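Local coordinates for CRISPR-associated endonuclease C2c1 (Alicyclobacillus acidoterrestris, PDB 5U31), which cleaves target DNA as an RNA-guided type V CRISPR endonuclease, which recognises a protospacer adjacent motif and cuts with its RuvC domain, at residues A[1026-1030]-A[1041-1045]. The protein carries 3 engineered substitutions. Residues are numbered along the deposited sequence; the frame is centred on the assembly and turned at random.
Sequences YSNKV and ERERG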
ATOM      1  N   TYR A1026     -21.135  -5.767 -29.211  1.00 68.10           N
ATOM      2  CA  TYR A1026     -21.469  -4.489 -29.829  1.00 76.35           C
ATOM      3  C   TYR A1026     -20.590  -4.131 -31.022  1.00 92.59           C
ATOM      4  O   TYR A1026     -20.668  -2.995 -31.508  1.00102.64           O
ATOM      5  CB  TYR A1026     -21.400  -3.368 -28.787  1.00 65.25           C
ATOM      6  CG  TYR A1026     -22.290  -3.589 -27.584  1.00 57.05           C
ATOM      7  CD1 TYR A1026     -23.640  -3.266 -27.623  1.00 50.36           C
ATOM      8  CD2 TYR A1026     -21.775  -4.114 -26.405  1.00 60.78           C
ATOM      9  CE1 TYR A1026     -24.456  -3.467 -26.524  1.00 57.29           C
ATOM     10  CE2 TYR A1026     -22.581  -4.316 -25.300  1.00 62.65           C
ATOM     11  CZ  TYR A1026     -23.919  -3.991 -25.364  1.00 62.89           C
ATOM     12  OH  TYR A1026     -24.720  -4.196 -24.264  1.00 63.45           O
ATOM     13  N   SER A1027     -19.761  -5.053 -31.515  1.00 91.22           N
ATOM     14  CA  SER A1027     -18.928  -4.739 -32.673  1.00 88.22           C
ATOM     15  C   SER A1027     -19.785  -4.440 -33.897  1.00 93.13           C
ATOM     16  O   SER A1027     -19.623  -3.401 -34.549  1.00 84.08           O
ATOM     17  CB  SER A1027     -17.967  -5.890 -32.962  1.00 76.80           C
ATOM     18  OG  SER A1027     -18.676  -7.045 -33.377  1.00 70.18           O
ATOM     19  N   ASN A1028     -20.715  -5.337 -34.216  1.00 84.39           N
ATOM     20  CA  ASN A1028     -21.577  -5.202 -35.382  1.00 91.77           C
ATOM     21  C   ASN A1028     -22.758  -4.264 -35.154  1.00 94.07           C
ATOM     22  O   ASN A1028     -23.686  -4.259 -35.971  1.00 99.54           O
ATOM     23  CB  ASN A1028     -22.089  -6.581 -35.811  1.00 93.85           C
ATOM     24  CG  ASN A1028     -22.688  -7.369 -34.654  1.00 97.85           C
ATOM     25  OD1 ASN A1028     -22.243  -7.256 -33.510  1.00101.93           O
ATOM     26  ND2 ASN A1028     -23.704  -8.175 -34.950  1.00 92.79           N
ATOM     27  N   LYS A1029     -22.750  -3.473 -34.083  1.00 97.70           N
ATOM     28  CA  LYS A1029     -23.914  -2.696 -33.685  1.00 78.98           C
ATOM     29  C   LYS A1029     -23.540  -1.231 -33.509  1.00 69.73           C
ATOM     30  O   LYS A1029     -22.386  -0.886 -33.239  1.00 67.59           O
ATOM     31  CB  LYS A1029     -24.527  -3.247 -32.389  1.00 70.59           C
ATOM     32  CG  LYS A1029     -24.711  -4.759 -32.396  1.00 77.10           C
ATOM     33  CD  LYS A1029     -26.141  -5.158 -32.081  1.00 83.95           C
ATOM     34  CE  LYS A1029     -26.512  -4.778 -30.659  1.00 95.71           C
ATOM     35  NZ  LYS A1029     -27.905  -5.183 -30.330  1.00104.20           N
ATOM     36  N   VAL A1030     -24.547  -0.368 -33.653  1.00 63.10           N
ATOM     37  CA  VAL A1030     -24.360   1.077 -33.611  1.00 61.11           C
ATOM     38  C   VAL A1030     -25.637   1.698 -33.053  1.00 61.39           C
ATOM     39  O   VAL A1030     -26.718   1.112 -33.147  1.00 70.95           O
ATOM     40  CB  VAL A1030     -23.993   1.610 -35.019  1.00 58.46           C
ATOM     41  CG1 VAL A1030     -25.171   2.324 -35.675  1.00 55.32           C
ATOM     42  CG2 VAL A1030     -22.753   2.490 -34.958  1.00 53.43           C
ATOM     43  N   GLU A1041     -30.204   0.618 -30.555  1.00 53.53           N
ATOM     44  CA  GLU A1041     -29.205  -0.129 -31.309  1.00 58.01           C
ATOM     45  C   GLU A1041     -29.642  -0.359 -32.752  1.00 59.95           C
ATOM     46  O   GLU A1041     -30.827  -0.537 -33.045  1.00 67.38           O
ATOM     47  CB  GLU A1041     -28.929  -1.483 -30.651  1.00 63.91           C
ATOM     48  CG  GLU A1041     -28.556  -1.419 -29.180  1.00 77.67           C
ATOM     49  CD  GLU A1041     -28.518  -2.792 -28.529  1.00 88.10           C
ATOM     50  OE1 GLU A1041     -29.272  -3.682 -28.979  1.00 91.75           O
ATOM     51  OE2 GLU A1041     -27.729  -2.985 -27.576  1.00 85.53           O
ATOM     52  N   ARG A1042     -28.662  -0.361 -33.650  1.00 65.15           N
ATOM     53  CA  ARG A1042     -28.822  -0.778 -35.039  1.00 69.60           C
ATOM     54  C   ARG A1042     -27.945  -2.005 -35.289  1.00 81.95           C
ATOM     55  O   ARG A1042     -27.405  -2.607 -34.357  1.00 87.20           O
ATOM     56  CB  ARG A1042     -28.485   0.364 -36.000  1.00 67.28           C
ATOM     57  CG  ARG A1042     -29.638   1.308 -36.259  1.00 61.31           C
ATOM     58  CD  ARG A1042     -29.683   1.779 -37.709  1.00 69.66           C
ATOM     59  NE  ARG A1042     -28.714   2.831 -38.015  1.00 77.38           N
ATOM     60  CZ  ARG A1042     -27.527   2.622 -38.576  1.00 88.54           C
ATOM     61  NH1 ARG A1042     -26.719   3.645 -38.822  1.00 90.54           N
ATOM     62  NH2 ARG A1042     -27.144   1.393 -38.893  1.00 87.21           N
ATOM     63  N   GLU A1043     -27.794  -2.375 -36.563  1.00 86.19           N
ATOM     64  CA  GLU A1043     -27.102  -3.607 -36.934  1.00 89.84           C
ATOM     65  C   GLU A1043     -26.264  -3.408 -38.201  1.00 93.63           C
ATOM     66  O   GLU A1043     -26.428  -4.096 -39.204  1.00103.73           O
ATOM     67  CB  GLU A1043     -28.099  -4.747 -37.134  1.00 94.47           C
ATOM     68  CG  GLU A1043     -28.799  -5.199 -35.868  1.00110.70           C
ATOM     69  CD  GLU A1043     -29.958  -6.130 -36.149  1.00123.32           C
ATOM     70  OE1 GLU A1043     -30.250  -6.378 -37.338  1.00127.82           O
ATOM     71  OE2 GLU A1043     -30.579  -6.614 -35.180  1.00127.97           O
ATOM     72  N   ARG A1044     -25.331  -2.458 -38.161  1.00 92.45           N
ATOM     73  CA  ARG A1044     -24.460  -2.232 -39.312  1.00 93.20           C
ATOM     74  C   ARG A1044     -22.986  -2.050 -38.974  1.00 95.15           C
ATOM     75  O   ARG A1044     -22.159  -2.143 -39.888  1.00110.90           O
ATOM     76  CB  ARG A1044     -24.936  -1.016 -40.117  1.00 95.31           C
ATOM     77  CG  ARG A1044     -26.312  -1.188 -40.741  1.00 92.91           C
ATOM     78  CD  ARG A1044     -26.329  -2.309 -41.767  1.00 89.29           C
ATOM     79  NE  ARG A1044     -27.604  -3.019 -41.755  1.00 94.74           N
ATOM     80  CZ  ARG A1044     -28.658  -2.679 -42.488  1.00102.23           C
ATOM     81  NH1 ARG A1044     -29.779  -3.385 -42.407  1.00 91.69           N
ATOM     82  NH2 ARG A1044     -28.593  -1.635 -43.306  1.00110.92           N
ATOM     83  N   GLY A1045     -22.614  -1.801 -37.721  1.00 91.53           N
ATOM     84  CA  GLY A1045     -21.213  -1.665 -37.353  1.00 93.34           C
ATOM     85  C   GLY A1045     -20.514  -0.456 -37.951  1.00 89.72           C
ATOM     86  O   GLY A1045     -19.463  -0.029 -37.469  1.00 79.36           O
TER
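Lys1029 NZ and Glu1041 OE1 form a salt bridge, modelled at 2.4 Å, a length too short to be taken literally. The two side chains meet at a slant. CG of Lys1029 lies beside its own backbone N (chi1 -47°), and two further bends carry the side chain past Arg1042 O before the amine meets the carboxylate. On the way, Lys1029 CB comes within 3.5 Å of Arg1042 O. The other oxygen of Glu1041, OE2, lies in the plane of the Tyr1026 ring, at its edge, 3.5 Å from CE1; ring and carboxylate planes are turned 71° apart. Between the two backbones, Arg1042 N donates to Val1030 O, again modelled very short, and Glu1041 CA adds a CA-H...O contact to the same oxygen at 3.3 Å. This bond and contact carry the pairing of strands 1031-1032 and 1038-1041, at the border of the six-stranded antiparallel sheet in the Nuc-II domain, on past the open end of their hairpin. Val1030 and Arg1042 run side by side: Val1030 CG1 lies over one face of the Arg1042 guanidinium, 3.6 Å above its plane and displaced toward the rim, while Arg1044 CB touches that group's edge in plane. NE of Arg1042 is held by a salt bridge to Glu1010, and Val1030 also packs on Val1012 and Ile1014 of strand 1011-1015. A type I turn from Tyr1026 to Lys1029 links helix 1019-1026 to the hairpin and brings Asn1028 O to 3.2 Å from Gly1045 N. Gly1045, at positive phi, passes beside this turn just before the unmodelled residues 1046-1071.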